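Local coordinates for protein mevalonate diphosphate decarboxylase (Legionella pneumophila, PDB 3LTO) that probably catalyses the ATP-dependent decarboxylation of mevalonate diphosphate to isopentenyl diphosphate, a step in isoprenoid biosynthesis, at residues A[34-46]-A[99-113]. Numbering follows the deposited sequence.
Sequences YTLSNLLSSVKLE and NNFPHSSGLASSASS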
ATOM      1  N   TYR A  34       3.892  17.378  -8.624  1.00 12.78           N
ATOM      2  CA  TYR A  34       5.006  17.647  -9.517  1.00 12.55           C
ATOM      3  C   TYR A  34       6.210  17.900  -8.618  1.00 12.74           C
ATOM      4  O   TYR A  34       6.106  18.639  -7.639  1.00 13.56           O
ATOM      5  CB  TYR A  34       4.739  18.892 -10.357  1.00 12.30           C
ATOM      6  CG  TYR A  34       5.839  19.177 -11.361  1.00 14.20           C
ATOM      7  CD1 TYR A  34       6.151  18.253 -12.357  1.00 13.12           C
ATOM      8  CD2 TYR A  34       6.582  20.354 -11.300  1.00 12.78           C
ATOM      9  CE1 TYR A  34       7.178  18.491 -13.264  1.00 12.50           C
ATOM     10  CE2 TYR A  34       7.614  20.599 -12.205  1.00 12.71           C
ATOM     11  CZ  TYR A  34       7.904  19.663 -13.182  1.00 10.90           C
ATOM     12  OH  TYR A  34       8.930  19.889 -14.073  1.00 11.72           O
ATOM     13  N   THR A  35       7.347  17.294  -8.936  1.00 11.10           N
ATOM     14  CA  THR A  35       8.531  17.488  -8.113  1.00 11.04           C
ATOM     15  C   THR A  35       9.268  18.754  -8.554  1.00 12.92           C
ATOM     16  O   THR A  35       9.721  18.855  -9.687  1.00 15.54           O
ATOM     17  CB  THR A  35       9.458  16.245  -8.187  1.00  9.88           C
ATOM     18  OG1 THR A  35       8.701  15.067  -7.866  1.00  2.99           O
ATOM     19  CG2 THR A  35      10.600  16.366  -7.185  1.00  7.13           C
ATOM     20  N   LEU A  36       9.361  19.726  -7.653  1.00 13.62           N
ATOM     21  CA  LEU A  36      10.028  20.991  -7.945  1.00 14.79           C
ATOM     22  C   LEU A  36      11.513  20.876  -7.616  1.00 16.44           C
ATOM     23  O   LEU A  36      11.986  21.377  -6.593  1.00 16.76           O
ATOM     24  CB  LEU A  36       9.377  22.106  -7.124  1.00 14.25           C
ATOM     25  CG  LEU A  36       7.881  22.302  -7.402  1.00 16.03           C
ATOM     26  CD1 LEU A  36       7.247  23.163  -6.325  1.00 16.15           C
ATOM     27  CD2 LEU A  36       7.705  22.934  -8.776  1.00 15.39           C
ATOM     28  N   SER A  37      12.245  20.223  -8.507  1.00 18.79           N
ATOM     29  CA  SER A  37      13.671  19.984  -8.329  1.00 22.99           C
ATOM     30  C   SER A  37      14.580  21.177  -8.021  1.00 23.52           C
ATOM     31  O   SER A  37      15.692  20.992  -7.538  1.00 23.90           O
ATOM     32  CB  SER A  37      14.205  19.226  -9.544  1.00 24.40           C
ATOM     33  OG  SER A  37      13.658  17.916  -9.569  1.00 28.34           O
ATOM     34  N   ASN A  38      14.119  22.392  -8.281  1.00 24.65           N
ATOM     35  CA  ASN A  38      14.943  23.564  -8.008  1.00 25.09           C
ATOM     36  C   ASN A  38      14.796  24.080  -6.574  1.00 23.34           C
ATOM     37  O   ASN A  38      15.705  24.710  -6.050  1.00 24.30           O
ATOM     38  CB  ASN A  38      14.620  24.668  -9.016  1.00 27.43           C
ATOM     39  CG  ASN A  38      14.970  24.266 -10.441  1.00 29.89           C
ATOM     40  OD1 ASN A  38      16.143  24.191 -10.809  1.00 30.14           O
ATOM     41  ND2 ASN A  38      13.948  23.988 -11.247  1.00 31.98           N
ATOM     42  N   LEU A  39      13.657  23.815  -5.943  1.00 20.62           N
ATOM     43  CA  LEU A  39      13.440  24.241  -4.567  1.00 19.10           C
ATOM     44  C   LEU A  39      13.907  23.080  -3.701  1.00 18.54           C
ATOM     45  O   LEU A  39      13.354  21.979  -3.768  1.00 17.71           O
ATOM     46  CB  LEU A  39      11.957  24.544  -4.324  1.00 18.13           C
ATOM     47  CG  LEU A  39      11.307  25.631  -5.196  1.00 17.91           C
ATOM     48  CD1 LEU A  39       9.837  25.791  -4.802  1.00 17.66           C
ATOM     49  CD2 LEU A  39      12.044  26.958  -5.032  1.00 14.71           C
ATOM     50  N   LEU A  40      14.933  23.325  -2.891  1.00 18.03           N
ATOM     51  CA  LEU A  40      15.510  22.277  -2.058  1.00 16.22           C
ATOM     52  C   LEU A  40      15.622  22.596  -0.574  1.00 15.35           C
ATOM     53  O   LEU A  40      15.824  23.740  -0.180  1.00 14.93           O
ATOM     54  CB  LEU A  40      16.921  21.927  -2.566  1.00 15.62           C
ATOM     55  CG  LEU A  40      17.144  21.380  -3.981  1.00 16.89           C
ATOM     56  CD1 LEU A  40      18.624  21.459  -4.341  1.00 16.42           C
ATOM     57  CD2 LEU A  40      16.654  19.944  -4.059  1.00 15.71           C
ATOM     58  N   SER A  41      15.493  21.557   0.241  1.00 13.73           N
ATOM     59  CA  SER A  41      15.656  21.680   1.678  1.00 13.49           C
ATOM     60  C   SER A  41      16.925  20.894   1.934  1.00 12.34           C
ATOM     61  O   SER A  41      17.207  19.925   1.230  1.00 13.55           O
ATOM     62  CB  SER A  41      14.487  21.043   2.436  1.00 13.72           C
ATOM     63  OG  SER A  41      13.402  21.945   2.541  1.00 13.47           O
ATOM     64  N   SER A  42      17.696  21.313   2.924  1.00 12.04           N
ATOM     65  CA  SER A  42      18.938  20.627   3.240  1.00 11.72           C
ATOM     66  C   SER A  42      19.016  20.313   4.715  1.00 10.08           C
ATOM     67  O   SER A  42      18.528  21.068   5.546  1.00  9.38           O
ATOM     68  CB  SER A  42      20.134  21.490   2.838  1.00 10.43           C
ATOM     69  OG  SER A  42      20.183  21.643   1.430  1.00 16.35           O
ATOM     70  N   VAL A  43      19.627  19.182   5.035  1.00 10.78           N
ATOM     71  CA  VAL A  43      19.788  18.794   6.423  1.00 10.35           C
ATOM     72  C   VAL A  43      21.193  18.302   6.685  1.00 10.04           C
ATOM     73  O   VAL A  43      21.699  17.422   5.999  1.00 11.20           O
ATOM     74  CB  VAL A  43      18.805  17.687   6.832  1.00  9.68           C
ATOM     75  CG1 VAL A  43      19.129  17.206   8.241  1.00  8.05           C
ATOM     76  CG2 VAL A  43      17.385  18.212   6.774  1.00  8.54           C
ATOM     77  N   LYS A  44      21.826  18.889   7.683  1.00 11.58           N
ATOM     78  CA  LYS A  44      23.163  18.484   8.057  1.00 12.66           C
ATOM     79  C   LYS A  44      23.055  17.869   9.440  1.00 12.37           C
ATOM     80  O   LYS A  44      22.361  18.392  10.312  1.00 14.02           O
ATOM     81  CB  LYS A  44      24.098  19.696   8.085  1.00 15.06           C
ATOM     82  CG  LYS A  44      25.512  19.395   8.574  1.00 16.61           C
ATOM     83  CD  LYS A  44      26.404  20.619   8.440  1.00 17.90           C
ATOM     84  CE  LYS A  44      27.816  20.335   8.937  1.00 20.03           C
ATOM     85  NZ  LYS A  44      28.700  21.535   8.809  1.00 22.17           N
ATOM     86  N   LEU A  45      23.716  16.740   9.639  1.00 12.59           N
ATOM     87  CA  LEU A  45      23.693  16.100  10.940  1.00 13.56           C
ATOM     88  C   LEU A  45      25.101  16.008  11.484  1.00 14.28           C
ATOM     89  O   LEU A  45      26.024  15.642  10.765  1.00 13.31           O
ATOM     90  CB  LEU A  45      23.104  14.689  10.851  1.00 11.79           C
ATOM     91  CG  LEU A  45      21.610  14.575  10.583  1.00 14.10           C
ATOM     92  CD1 LEU A  45      21.239  13.094  10.442  1.00 13.16           C
ATOM     93  CD2 LEU A  45      20.834  15.225  11.729  1.00  9.84           C
ATOM     94  N   GLU A  46      25.251  16.358  12.755  1.00 15.61           N
ATOM     95  CA  GLU A  46      26.531  16.281  13.437  1.00 18.98           C
ATOM     96  C   GLU A  46      26.241  15.525  14.722  1.00 19.78           C
ATOM     97  O   GLU A  46      25.316  15.867  15.461  1.00 17.88           O
ATOM     98  CB  GLU A  46      27.077  17.672  13.777  1.00 20.26           C
ATOM     99  CG  GLU A  46      27.194  18.602  12.584  1.00 28.57           C
ATOM    100  CD  GLU A  46      27.989  19.861  12.893  1.00 30.80           C
ATOM    101  OE1 GLU A  46      27.717  20.507  13.927  1.00 34.38           O
ATOM    102  OE2 GLU A  46      28.882  20.211  12.093  1.00 34.00           O
ATOM    103  N   ASN A  99      16.808  25.892   3.671  1.00 19.87           N
ATOM    104  CA  ASN A  99      16.105  25.853   2.389  1.00 21.67           C
ATOM    105  C   ASN A  99      16.836  26.777   1.437  1.00 22.81           C
ATOM    106  O   ASN A  99      17.578  27.660   1.875  1.00 22.63           O
ATOM    107  CB  ASN A  99      14.669  26.366   2.520  1.00 23.78           C
ATOM    108  CG  ASN A  99      13.864  25.600   3.533  1.00 24.95           C
ATOM    109  OD1 ASN A  99      13.773  24.373   3.479  1.00 27.52           O
ATOM    110  ND2 ASN A  99      13.266  26.321   4.470  1.00 27.02           N
ATOM    111  N   ASN A 100      16.636  26.589   0.137  1.00 22.36           N
ATOM    112  CA  ASN A 100      17.286  27.465  -0.822  1.00 22.57           C
ATOM    113  C   ASN A 100      16.279  28.502  -1.290  1.00 24.29           C
ATOM    114  O   ASN A 100      16.542  29.274  -2.214  1.00 23.28           O
ATOM    115  CB  ASN A 100      17.859  26.674  -2.003  1.00 20.86           C
ATOM    116  CG  ASN A 100      16.794  26.073  -2.884  1.00 20.21           C
ATOM    117  OD1 ASN A 100      15.606  26.125  -2.573  1.00 19.09           O
ATOM    118  ND2 ASN A 100      17.220  25.493  -4.003  1.00 21.05           N
ATOM    119  N   PHE A 101      15.112  28.500  -0.649  1.00 25.92           N
ATOM    120  CA  PHE A 101      14.085  29.476  -0.959  1.00 29.30           C
ATOM    121  C   PHE A 101      13.865  30.377   0.249  1.00 33.15           C
ATOM    122  O   PHE A 101      13.929  29.925   1.395  1.00 34.25           O
ATOM    123  CB  PHE A 101      12.764  28.821  -1.404  1.00 28.46           C
ATOM    124  CG  PHE A 101      12.411  27.551  -0.685  1.00 27.45           C
ATOM    125  CD1 PHE A 101      13.110  26.370  -0.934  1.00 26.20           C
ATOM    126  CD2 PHE A 101      11.320  27.512   0.183  1.00 27.11           C
ATOM    127  CE1 PHE A 101      12.721  25.166  -0.334  1.00 23.97           C
ATOM    128  CE2 PHE A 101      10.926  26.314   0.787  1.00 26.63           C
ATOM    129  CZ  PHE A 101      11.629  25.140   0.525  1.00 23.83           C
ATOM    130  N   PRO A 102      13.606  31.671   0.001  1.00 35.47           N
ATOM    131  CA  PRO A 102      13.375  32.696   1.022  1.00 38.23           C
ATOM    132  C   PRO A 102      12.290  32.386   2.042  1.00 40.55           C
ATOM    133  O   PRO A 102      11.347  31.644   1.768  1.00 41.38           O
ATOM    134  CB  PRO A 102      13.042  33.934   0.194  1.00 38.32           C
ATOM    135  CG  PRO A 102      12.344  33.350  -0.989  1.00 37.06           C
ATOM    136  CD  PRO A 102      13.250  32.189  -1.332  1.00 36.21           C
ATOM    137  N   HIS A 103      12.437  32.969   3.224  1.00 42.96           N
ATOM    138  CA  HIS A 103      11.472  32.782   4.296  1.00 44.61           C
ATOM    139  C   HIS A 103      10.252  33.642   3.954  1.00 44.03           C
ATOM    140  O   HIS A 103       9.104  33.234   4.154  1.00 43.71           O
ATOM    141  CB  HIS A 103      12.082  33.234   5.622  1.00 47.16           C
ATOM    142  CG  HIS A 103      11.341  32.749   6.827  1.00 49.88           C
ATOM    143  ND1 HIS A 103      10.014  33.044   7.053  1.00 51.50           N
ATOM    144  CD2 HIS A 103      11.742  31.988   7.872  1.00 50.98           C
ATOM    145  CE1 HIS A 103       9.629  32.485   8.187  1.00 52.52           C
ATOM    146  NE2 HIS A 103      10.659  31.837   8.703  1.00 52.75           N
ATOM    147  N   SER A 104      10.529  34.827   3.414  1.00 41.71           N
ATOM    148  CA  SER A 104       9.504  35.788   3.021  1.00 39.44           C
ATOM    149  C   SER A 104       8.518  35.234   1.995  1.00 37.23           C
ATOM    150  O   SER A 104       7.379  35.685   1.921  1.00 37.38           O
ATOM    151  CB  SER A 104      10.168  37.038   2.444  1.00 39.52           C
ATOM    152  OG  SER A 104      10.919  36.714   1.284  1.00 39.70           O
ATOM    153  N   SER A 105       8.962  34.273   1.193  1.00 35.94           N
ATOM    154  CA  SER A 105       8.100  33.681   0.173  1.00 33.95           C
ATOM    155  C   SER A 105       6.935  32.938   0.817  1.00 32.53           C
ATOM    156  O   SER A 105       5.830  32.912   0.282  1.00 31.39           O
ATOM    157  CB  SER A 105       8.902  32.727  -0.721  1.00 33.86           C
ATOM    158  OG  SER A 105       9.480  31.667   0.023  1.00 33.90           O
ATOM    159  N   GLY A 106       7.187  32.341   1.975  1.00 32.69           N
ATOM    160  CA  GLY A 106       6.141  31.607   2.667  1.00 31.51           C
ATOM    161  C   GLY A 106       5.791  30.293   1.994  1.00 30.23           C
ATOM    162  O   GLY A 106       4.633  29.875   1.991  1.00 29.64           O
ATOM    163  N   LEU A 107       6.790  29.638   1.418  1.00 29.37           N
ATOM    164  CA  LEU A 107       6.576  28.364   0.747  1.00 29.99           C
ATOM    165  C   LEU A 107       6.647  27.249   1.780  1.00 29.68           C
ATOM    166  O   LEU A 107       7.421  27.333   2.738  1.00 28.98           O
ATOM    167  CB  LEU A 107       7.648  28.143  -0.322  1.00 31.87           C
ATOM    168  CG  LEU A 107       7.820  29.256  -1.359  1.00 32.57           C
ATOM    169  CD1 LEU A 107       8.960  28.902  -2.302  1.00 32.07           C
ATOM    170  CD2 LEU A 107       6.520  29.446  -2.131  1.00 34.14           C
ATOM    171  N   ALA A 108       5.834  26.212   1.593  1.00 28.35           N
ATOM    172  CA  ALA A 108       5.819  25.083   2.516  1.00 27.34           C
ATOM    173  C   ALA A 108       7.171  24.380   2.443  1.00 25.81           C
ATOM    174  O   ALA A 108       7.583  23.936   1.375  1.00 25.36           O
ATOM    175  CB  ALA A 108       4.697  24.116   2.141  1.00 29.08           C
ATOM    176  N   SER A 109       7.858  24.285   3.578  1.00 24.38           N
ATOM    177  CA  SER A 109       9.174  23.651   3.628  1.00 23.91           C
ATOM    178  C   SER A 109       9.114  22.291   4.298  1.00 24.52           C
ATOM    179  O   SER A 109      10.091  21.544   4.289  1.00 23.84           O
ATOM    180  CB  SER A 109      10.149  24.524   4.414  1.00 26.11           C
ATOM    181  OG  SER A 109       9.840  24.483   5.799  1.00 24.08           O
ATOM    182  N   SER A 110       7.962  21.975   4.880  1.00 25.01           N
ATOM    183  CA  SER A 110       7.776  20.718   5.593  1.00 25.33           C
ATOM    184  C   SER A 110       8.114  19.479   4.762  1.00 23.46           C
ATOM    185  O   SER A 110       8.978  18.688   5.135  1.00 24.38           O
ATOM    186  CB  SER A 110       6.332  20.631   6.100  1.00 27.76           C
ATOM    187  OG  SER A 110       6.198  19.633   7.093  1.00 27.70           O
ATOM    188  N   ALA A 111       7.429  19.314   3.637  1.00 22.02           N
ATOM    189  CA  ALA A 111       7.640  18.167   2.763  1.00 20.70           C
ATOM    190  C   ALA A 111       9.106  17.893   2.421  1.00 19.51           C
ATOM    191  O   ALA A 111       9.595  16.786   2.633  1.00 20.94           O
ATOM    192  CB  ALA A 111       6.839  18.339   1.484  1.00 20.14           C
ATOM    193  N   SER A 112       9.803  18.888   1.880  1.00 16.06           N
ATOM    194  CA  SER A 112      11.203  18.699   1.514  1.00 14.04           C
ATOM    195  C   SER A 112      12.102  18.588   2.743  1.00 12.68           C
ATOM    196  O   SER A 112      13.109  17.884   2.714  1.00 14.03           O
ATOM    197  CB  SER A 112      11.685  19.833   0.596  1.00 11.36           C
ATOM    198  OG  SER A 112      11.473  21.107   1.178  1.00 12.55           O
ATOM    199  N   SER A 113      11.743  19.269   3.824  1.00  9.71           N
ATOM    200  CA  SER A 113      12.553  19.197   5.037  1.00 10.99           C
ATOM    201  C   SER A 113      12.595  17.775   5.584  1.00  8.93           C
ATOM    202  O   SER A 113      13.670  17.245   5.860  1.00  7.56           O
ATOM    203  CB  SER A 113      11.999  20.128   6.113  1.00 13.23           C
ATOM    204  OG  SER A 113      12.115  21.481   5.711  1.00 23.40           O
TER
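S41 and N99 face each other as an antiparallel, non-hydrogen-bonded pair with CA atoms 4.3 Å apart, and just beyond them N100 N bonds L40 O (3.0 Å), the last backbone rung before 99-113 leaves the sheet. The side chain of N100 then takes over. Its CG lies between the backbone N and carbonyl carbon (chi1 69°), which lays the amide along the corner at 37-39. There ND2 donates to N38 O at 2.7 Å, close to the amide plane of N100 and in the carbonyl plane of N38, while OD1 accepts L40 N at 2.9 Å, the N-H arriving from above the carbonyl plane. One amide thus bridges both sides of L39, fixing the turn L36-L39 to the departing strand end. The L39 and F101 side chains cross at about a right angle, with CB of L39 4.0 Å from CD1 of F101; CD1 of L39 reaches CD1 of L107 at 4.1 Å. The CB of N99 sits over the centre of one face of the F101 ring. On the side of the strand shared with N99, S41 OG receives a short hydrogen bond from S112 OG at 2.5 Å, joining the strand to the first turn of the helix. In that turn S113 N bonds back to S109 O. Residues 102-110 follow the Pro-x-x-x-Gly-Leu-x-Ser-Ser pattern of the GHMP kinase phosphate-binding motif, consistent with a role in holding ATP. Further along strand 31-47, V43 packs on A116 and L117 of helix 110-129 and on I95 of strand 93-99; at S41 itself, the other edge of the strand pairs through its backbone with A7 of strand 2-12.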